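TetR-family transcriptional regulator (Pectobacterium atrosepticum, PDB 2HYT) probably binds cis-regulatory DNA as a dimeric, all-helical transcription factor of the TetR family. Local coordinates at residues 12-17 against 50-55; 74-79 against 90-95; 94-99 against 159-164. One frame throughout, in Å; residues are numbered along the deposited sequence.

Contact 1: 12-17 against 50-55; sequences ETRATL and YHHFGD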
# COMPACT_ATOMS: atom_id res chain seq x y z
N GLU A 12 7.11 24.87 19.75
CA GLU A 12 8.41 24.46 20.28
C GLU A 12 8.24 23.29 21.23
O GLU A 12 8.96 22.29 21.14
CB GLU A 12 9.13 25.61 21.02
CG GLU A 12 10.47 25.17 21.68
CD GLU A 12 11.01 26.09 22.80
OE1 GLU A 12 10.33 27.10 23.16
OE2 GLU A 12 12.13 25.80 23.32
N THR A 13 7.29 23.41 22.15
CA THR A 13 7.06 22.32 23.11
C THR A 13 6.63 21.04 22.41
O THR A 13 7.17 19.96 22.71
CB THR A 13 6.04 22.74 24.17
OG1 THR A 13 6.51 23.91 24.88
CG2 THR A 13 5.77 21.63 25.17
N ARG A 14 5.71 21.14 21.45
CA ARG A 14 5.28 19.95 20.67
C ARG A 14 6.48 19.23 20.06
O ARG A 14 6.63 18.00 20.11
CB ARG A 14 4.34 20.41 19.54
CG ARG A 14 3.73 19.28 18.76
CD ARG A 14 2.95 19.74 17.53
NE ARG A 14 2.41 18.60 16.79
CZ ARG A 14 1.27 18.00 17.09
NH1 ARG A 14 0.59 18.43 18.14
NH2 ARG A 14 0.86 16.94 16.38
N ALA A 15 7.35 20.02 19.43
CA ALA A 15 8.56 19.46 18.80
C ALA A 15 9.48 18.73 19.80
O ALA A 15 10.05 17.64 19.47
CB ALA A 15 9.33 20.61 18.05
N THR A 16 9.66 19.30 21.00
CA THR A 16 10.46 18.62 22.04
C THR A 16 9.80 17.32 22.48
O THR A 16 10.46 16.32 22.67
CB THR A 16 10.79 19.54 23.26
OG1 THR A 16 9.67 19.56 24.16
CG2 THR A 16 11.15 20.97 22.76
N LEU A 17 8.47 17.34 22.62
CA LEU A 17 7.77 16.13 23.06
C LEU A 17 7.85 15.03 22.01
O LEU A 17 8.02 13.88 22.31
CB LEU A 17 6.32 16.43 23.39
CG LEU A 17 6.11 17.33 24.58
CD1 LEU A 17 4.64 17.82 24.59
CD2 LEU A 17 6.49 16.63 25.88
N TYR A 50 -1.12 14.18 26.42
CA TYR A 50 -2.52 14.21 26.02
C TYR A 50 -2.93 15.59 25.49
O TYR A 50 -3.66 15.72 24.49
CB TYR A 50 -3.45 13.82 27.15
CG TYR A 50 -3.32 12.37 27.56
CD1 TYR A 50 -3.56 11.36 26.63
CD2 TYR A 50 -3.00 12.03 28.83
CE1 TYR A 50 -3.47 10.04 26.98
CE2 TYR A 50 -2.91 10.69 29.19
CZ TYR A 50 -3.13 9.72 28.26
OH TYR A 50 -3.07 8.40 28.62
N HIS A 51 -2.45 16.63 26.12
CA HIS A 51 -2.77 17.99 25.68
C HIS A 51 -2.32 18.30 24.26
O HIS A 51 -3.05 18.87 23.45
CB HIS A 51 -2.09 18.95 26.64
CG HIS A 51 -2.34 20.38 26.33
ND1 HIS A 51 -3.60 20.93 26.37
CD2 HIS A 51 -1.48 21.40 26.10
CE1 HIS A 51 -3.52 22.22 26.11
NE2 HIS A 51 -2.25 22.54 25.96
N HIS A 52 -1.10 17.85 23.93
CA HIS A 52 -0.60 18.09 22.59
C HIS A 52 -1.10 17.13 21.49
O HIS A 52 -1.24 17.54 20.32
CB HIS A 52 0.94 18.12 22.58
CG HIS A 52 1.50 19.38 23.16
ND1 HIS A 52 1.85 20.47 22.38
CD2 HIS A 52 1.73 19.73 24.44
CE1 HIS A 52 2.32 21.42 23.17
NE2 HIS A 52 2.22 21.01 24.42
N PHE A 53 -1.27 15.84 21.82
CA PHE A 53 -1.51 14.82 20.82
C PHE A 53 -2.85 14.09 20.93
O PHE A 53 -3.22 13.37 20.01
CB PHE A 53 -0.35 13.81 20.86
CG PHE A 53 1.00 14.45 20.66
CD1 PHE A 53 1.41 14.89 19.43
CD2 PHE A 53 1.82 14.71 21.74
CE1 PHE A 53 2.63 15.51 19.25
CE2 PHE A 53 3.06 15.29 21.56
CZ PHE A 53 3.44 15.74 20.33
N GLY A 54 -3.56 14.25 22.04
CA GLY A 54 -4.90 13.67 22.19
C GLY A 54 -4.87 12.26 22.73
O GLY A 54 -5.43 11.95 23.78
N ASP A 55 -4.20 11.39 21.96
CA ASP A 55 -4.04 9.96 22.32
C ASP A 55 -2.76 9.42 21.76
O ASP A 55 -2.06 10.10 21.02
CB ASP A 55 -5.27 9.13 21.87
CG ASP A 55 -5.55 9.17 20.37
OD1 ASP A 55 -4.79 9.75 19.56
OD2 ASP A 55 -6.59 8.56 19.97
O HOH W 1 0.76 20.80 19.84
O HOH W 2 -2.08 16.67 17.26
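Arg-14 swings CG away from its backbone N (chi1 -175°) and, extended beyond, runs from helix 7-28 across to the C-terminal end of helix 48-53, while His-52, whose CG lies beside its own backbone N, turns its ring back against helix 7-28. The two side chains thus reach past each other. Arg-14 NH1 gives a hydrogen bond to His-52 O, 3.0 Å long but well bent, with an N-H...O angle of 133°; the donor stands above the carbonyl plane. A water joins the same residues again, accepting from Arg-14 NH1 at 2.9 Å and lying 2.8 Å from His-52 ND1, and a second one accepts from Arg-14 NH2 and donates to His-52 O.

Beneath this polar layer, Phe-53 CE1 lies over the centre of the Arg-14 guanidinium, 3.6 Å from Arg-14 CZ, with the two planes inclined by 48°, so the groups are not stacked flat. Leu-17 adds a CH-pi contact: its CD1 sits over the face of the His-52 ring, 3.9 Å from the centroid. Leu-17 CB meets the edge of the Phe-53 ring, and Thr-13 CG2 approaches His-52 NE2 at 3.7 Å, while Thr-13 OG1 is turned to Glu-9 O of its own helix. Phe-53 also packs on Leu-18, Leu-59 and Ala-62, in the core of the small three-helix DNA-binding domain.

Helix 48-53 closes the predicted helix-turn-helix, and in TetR relatives the equivalent helix is the one that reads DNA. Direct and water-carried bonds from the guanidinium to a carbonyl at this helix's C-terminal end, the negative end of the helix dipole, probably stabilise both the positive charge and the seating of the helix on helix 7-28.

Contact 2: 74-79 against 90-95; sequences RLQAIS and RCRCRA. With EDO (1,2-ethanediol), chain B; EDO (1,2-ethanediol), chain D.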
# COMPACT_ATOMS: atom_id res chain seq x y z
N ARG A 74 16.15 12.80 2.63
CA ARG A 74 17.29 11.92 2.38
C ARG A 74 17.25 11.34 0.94
O ARG A 74 18.26 11.27 0.21
CB ARG A 74 17.29 10.78 3.40
CG ARG A 74 17.73 11.20 4.78
CD ARG A 74 17.56 10.04 5.77
NE ARG A 74 18.36 8.88 5.41
CZ ARG A 74 18.29 7.69 6.01
NH1 ARG A 74 17.45 7.47 6.99
NH2 ARG A 74 19.03 6.70 5.56
N LEU A 75 16.06 10.96 0.52
CA LEU A 75 15.86 10.36 -0.77
C LEU A 75 16.03 11.39 -1.90
O LEU A 75 16.65 11.09 -2.92
CB LEU A 75 14.50 9.69 -0.83
CG LEU A 75 14.39 8.47 0.07
CD1 LEU A 75 12.90 8.20 0.27
CD2 LEU A 75 15.15 7.26 -0.48
N GLN A 76 15.45 12.58 -1.72
CA GLN A 76 15.61 13.65 -2.70
C GLN A 76 17.09 13.98 -2.86
O GLN A 76 17.56 14.22 -4.00
CB GLN A 76 14.83 14.87 -2.27
CG GLN A 76 14.93 16.07 -3.24
CD GLN A 76 14.23 15.79 -4.55
OE1 GLN A 76 13.06 15.36 -4.58
NE2 GLN A 76 14.92 16.07 -5.65
N ALA A 77 17.84 13.98 -1.76
CA ALA A 77 19.27 14.27 -1.83
C ALA A 77 20.09 13.27 -2.64
O ALA A 77 21.09 13.63 -3.26
CB ALA A 77 19.86 14.41 -0.46
N ILE A 78 19.71 12.00 -2.61
CA ILE A 78 20.40 11.01 -3.41
C ILE A 78 20.26 11.36 -4.88
O ILE A 78 21.26 11.33 -5.63
CB ILE A 78 19.84 9.59 -3.12
CG1 ILE A 78 20.22 9.14 -1.72
CG2 ILE A 78 20.32 8.60 -4.21
CD1 ILE A 78 19.50 7.84 -1.25
N SER A 79 19.05 11.67 -5.35
CA SER A 79 18.94 11.90 -6.81
C SER A 79 19.45 13.30 -7.18
O SER A 79 19.95 13.52 -8.30
CB SER A 79 17.53 11.62 -7.33
OG SER A 79 16.55 12.17 -6.50
N ARG A 90 18.20 4.66 -9.50
CA ARG A 90 18.37 3.28 -8.95
C ARG A 90 18.79 3.36 -7.50
O ARG A 90 18.28 2.62 -6.66
CB ARG A 90 19.41 2.48 -9.74
CG ARG A 90 18.94 2.12 -11.15
CD ARG A 90 20.01 1.33 -11.95
NE ARG A 90 20.61 0.24 -11.19
CZ ARG A 90 21.82 -0.26 -11.37
NH1 ARG A 90 22.61 0.20 -12.33
NH2 ARG A 90 22.24 -1.25 -10.59
N CYS A 91 19.74 4.24 -7.21
CA CYS A 91 20.25 4.37 -5.85
C CYS A 91 19.17 4.84 -4.88
O CYS A 91 19.10 4.35 -3.78
CB CYS A 91 21.41 5.34 -5.84
SG CYS A 91 22.20 5.46 -4.27
N ARG A 92 18.34 5.78 -5.32
CA ARG A 92 17.24 6.29 -4.52
C ARG A 92 16.22 5.17 -4.23
O ARG A 92 15.75 4.99 -3.08
CB ARG A 92 16.57 7.43 -5.24
CG ARG A 92 15.37 7.98 -4.55
CD ARG A 92 14.97 9.28 -5.16
NE ARG A 92 13.58 9.60 -4.86
CZ ARG A 92 13.02 10.76 -5.12
NH1 ARG A 92 13.71 11.76 -5.65
NH2 ARG A 92 11.72 10.92 -4.81
N CYS A 93 15.86 4.44 -5.28
CA CYS A 93 14.94 3.32 -5.11
C CYS A 93 15.51 2.25 -4.16
O CYS A 93 14.80 1.78 -3.24
CB CYS A 93 14.55 2.69 -6.44
SG CYS A 93 13.58 3.74 -7.54
N ARG A 94 16.78 1.89 -4.33
CA ARG A 94 17.40 0.92 -3.42
C ARG A 94 17.45 1.44 -1.98
O ARG A 94 17.25 0.70 -1.03
CB ARG A 94 18.80 0.59 -3.88
CG ARG A 94 18.84 -0.25 -5.13
CD ARG A 94 20.26 -0.81 -5.38
NE ARG A 94 21.28 0.24 -5.46
CZ ARG A 94 21.76 0.77 -6.60
NH1 ARG A 94 21.32 0.37 -7.79
NH2 ARG A 94 22.68 1.71 -6.53
N ALA A 95 17.74 2.73 -1.84
CA ALA A 95 17.84 3.35 -0.52
C ALA A 95 16.52 3.28 0.27
O ALA A 95 16.51 3.03 1.49
CB ALA A 95 18.33 4.79 -0.65
C1 EDO B . 11.54 6.49 -3.20
O1 EDO B . 11.79 7.90 -3.41
C2 EDO B . 10.05 6.31 -2.88
O2 EDO B . 9.24 6.56 -4.06
C1 EDO D . 14.39 9.12 9.35
O1 EDO D . 15.50 9.36 8.48
C2 EDO D . 14.98 8.63 10.68
O2 EDO D . 14.46 7.36 11.05
O HOH W 3 12.20 14.13 -6.78
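Helices 56-81 and 85-98 run antiparallel here, their local axes 8.6 Å apart at an angle of 157°, with Leu-75 and Arg-92 the nearest pair of CA atoms. They form a helical hairpin at the start of the TetR-type ligand-binding and dimerisation region, and Arg-92 is its knob, set in a hole made by Leu-75, Gln-76, Ile-78 and Ser-79.

Its chain, fully stretched from a trans chi1 of 176°, lies across the backbone of helix 56-81, bringing Arg-92 CD to 3.3 Å from Leu-75 O. The guanidinium then spends its N-H groups in several directions. Arg-92 NH1 donates to Ser-79 OG at 3.0 Å, almost exactly in the guanidinium plane and fairly straight at 157°. A water accepts from the same nitrogen and donates to Gln-76 OE1, so the amide oxygen is reached indirectly; Gln-76 NE2 turns to Asp-80. Arg-92 NE holds O1 of a 1,2-ethanediol, probably from the crystallisation liquor, at 2.9 Å, and Arg-92 NH2 bonds Ser-131 OG on helix 122-141. The two serines hold the flat group against rotation and tie a third helix to the hairpin. The Arg-92 side chain also touches Met-132 of that helix.

The apolar side of the interface belongs to Ile-78 and Leu-75. From Ile-78 the CG2 branch packs against Cys-91 SG at 3.7 Å and also comes near Arg-92 N, while the CG1-CD1 branch ends against Ala-95. Leu-75 CD2 meets Ala-95 CB at 4.0 Å. The tightest spot is the methyl-to-methyl approach of Ile-78 CD1 and Ala-95 CB, 3.3 Å apart and closer than usual carbon contact.

Contact 3: 94-99 against 159-164; sequences RAYLEM and GSLAEA. With EDO (1,2-ethanediol), chain E.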
# COMPACT_ATOMS: atom_id res chain seq x y z
N ARG A 94 16.78 1.89 -4.33
CA ARG A 94 17.40 0.92 -3.42
C ARG A 94 17.45 1.44 -1.98
O ARG A 94 17.25 0.70 -1.03
CB ARG A 94 18.80 0.59 -3.88
CG ARG A 94 18.84 -0.25 -5.13
CD ARG A 94 20.26 -0.81 -5.38
NE ARG A 94 21.28 0.24 -5.46
CZ ARG A 94 21.76 0.77 -6.60
NH1 ARG A 94 21.32 0.37 -7.79
NH2 ARG A 94 22.68 1.71 -6.53
N ALA A 95 17.74 2.73 -1.84
CA ALA A 95 17.84 3.35 -0.52
C ALA A 95 16.52 3.28 0.27
O ALA A 95 16.51 3.03 1.49
CB ALA A 95 18.33 4.79 -0.65
N TYR A 96 15.40 3.39 -0.44
CA TYR A 96 14.10 3.23 0.16
C TYR A 96 13.95 1.84 0.81
O TYR A 96 13.42 1.69 1.94
CB TYR A 96 13.00 3.48 -0.87
CG TYR A 96 11.65 3.53 -0.26
CD1 TYR A 96 10.94 2.34 0.00
CD2 TYR A 96 11.05 4.74 0.08
CE1 TYR A 96 9.68 2.40 0.60
CE2 TYR A 96 9.79 4.78 0.66
CZ TYR A 96 9.11 3.59 0.92
OH TYR A 96 7.85 3.53 1.48
N LEU A 97 14.38 0.82 0.10
CA LEU A 97 14.37 -0.53 0.64
C LEU A 97 15.37 -0.71 1.78
O LEU A 97 15.06 -1.37 2.79
CB LEU A 97 14.68 -1.56 -0.45
CG LEU A 97 13.70 -1.61 -1.62
CD1 LEU A 97 14.00 -2.84 -2.49
CD2 LEU A 97 12.24 -1.62 -1.16
N GLU A 98 16.57 -0.15 1.62
CA GLU A 98 17.62 -0.20 2.66
C GLU A 98 17.14 0.44 3.96
O GLU A 98 17.48 -0.04 5.06
CB GLU A 98 18.89 0.50 2.17
CG GLU A 98 19.58 -0.28 1.10
CD GLU A 98 20.66 0.48 0.34
OE1 GLU A 98 20.77 1.73 0.47
OE2 GLU A 98 21.39 -0.20 -0.40
N MSE A 99 16.30 1.47 3.87
CA MSE A 99 15.70 2.09 5.05
C MSE A 99 14.84 1.15 5.86
O MSE A 99 14.66 1.37 7.07
CB MSE A 99 14.89 3.28 4.62
CG MSE A 99 15.69 4.42 4.38
SE MSE A 99 14.60 5.88 3.55
CE MSE A 99 16.03 7.09 3.49
N GLY A 159 4.53 2.31 -5.30
CA GLY A 159 3.79 1.17 -4.77
C GLY A 159 4.68 -0.05 -4.59
O GLY A 159 4.62 -0.75 -3.59
N SER A 160 5.54 -0.30 -5.58
CA SER A 160 6.41 -1.47 -5.50
C SER A 160 7.33 -1.37 -4.29
O SER A 160 7.53 -2.34 -3.54
CB SER A 160 7.21 -1.63 -6.79
OG SER A 160 8.27 -0.69 -6.96
N LEU A 161 7.88 -0.17 -4.11
CA LEU A 161 8.88 0.06 -3.06
C LEU A 161 8.24 -0.01 -1.70
O LEU A 161 8.79 -0.59 -0.79
CB LEU A 161 9.53 1.42 -3.26
CG LEU A 161 10.38 1.58 -4.51
CD1 LEU A 161 10.88 3.06 -4.63
CD2 LEU A 161 11.56 0.64 -4.50
N ALA A 162 7.06 0.61 -1.56
CA ALA A 162 6.35 0.61 -0.30
C ALA A 162 6.01 -0.80 0.13
O ALA A 162 6.20 -1.19 1.29
CB ALA A 162 5.07 1.45 -0.45
N GLU A 163 5.56 -1.63 -0.81
CA GLU A 163 5.20 -2.99 -0.45
C GLU A 163 6.42 -3.86 -0.13
O GLU A 163 6.42 -4.66 0.83
CB GLU A 163 4.40 -3.65 -1.60
CG GLU A 163 3.61 -4.85 -1.18
CD GLU A 163 2.49 -4.50 -0.18
OE1 GLU A 163 2.11 -3.29 -0.04
OE2 GLU A 163 2.02 -5.44 0.49
N ALA A 164 7.45 -3.72 -0.95
CA ALA A 164 8.68 -4.46 -0.73
C ALA A 164 9.30 -4.09 0.63
O ALA A 164 9.83 -4.94 1.32
CB ALA A 164 9.65 -4.26 -1.88
C1 EDO E . 19.63 5.29 3.20
O1 EDO E . 20.25 6.32 2.41
C2 EDO E . 19.70 3.92 2.57
O2 EDO E . 20.88 3.24 3.03
O HOH W 4 6.34 1.22 3.01
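Tyr-96 OH and Ala-162 O are joined through one water, which lies 3.2 Å from Tyr-96 OH and donates to Ala-162 O at 3.0 Å. This bridge ties helix 85-98 to helix 150-170 inside the helical bundle of the TetR C-terminal domain, where the two run nearly parallel, 21° apart with local axes 9.4 Å from each other. No direct hydrogen bond crosses between the segments; the rest is van der Waals contact, partly with the backbone carbonyl of Leu-161.

The CB bond of Tyr-96 already points to helix 150-170, and a chi1 of -171° carries the phenol further out to it. The ring is laid obliquely against the turn at Leu-161 and Ala-162: Tyr-96 CE1 comes within 3.4 Å of Leu-161 O, Tyr-96 CD1 meets Leu-161 CB at 3.7 Å, and the hydroxyl end lies by Ala-162 CA and CB. Leu-75 of helix 56-81 also touches the tyrosine, which therefore links three helices.

The next residue, Leu-97, sends a single branch across. Its CD2 approaches Leu-161 O at 3.6 Å and touches both Leu-161 CD2 and Ala-164 CB. Leu-161 thus fits between Tyr-96 on its CB side and Leu-97 at its CD2 end. Leu-185 of helix 174-190 packs on both Leu-97 and Leu-161, adding to an apolar core among the three helices.

On helix 150-170 the small side chain of Ala-164 has neighbours in both subunits: it packs on Leu-156 of the second subunit, as Ser-160 does, and within its own chain Ala-164 CB lies 3.8 Å from Leu-97 CD2.

How the contacts relate
Along the chain contact 1 closes before the other two open, and it stands apart: its centre is about 31 Å from that of contact 2 and about 30 Å from that of contact 3. It belongs to the predicted DNA-binding part, whereas contacts 2 and 3 lie in the helical body, their centres about 10 Å apart. Those two share Arg-94 and Ala-95 of helix 85-98, which meets helix 56-81 in one contact and helix 150-170 in the other. Helix 56-81 follows directly on helix 48-53 of contact 1 and continues into contact 2. This layout offers a physical route, as in TetR relatives, by which changes in the body could shift the helix expected to read DNA in each subunit.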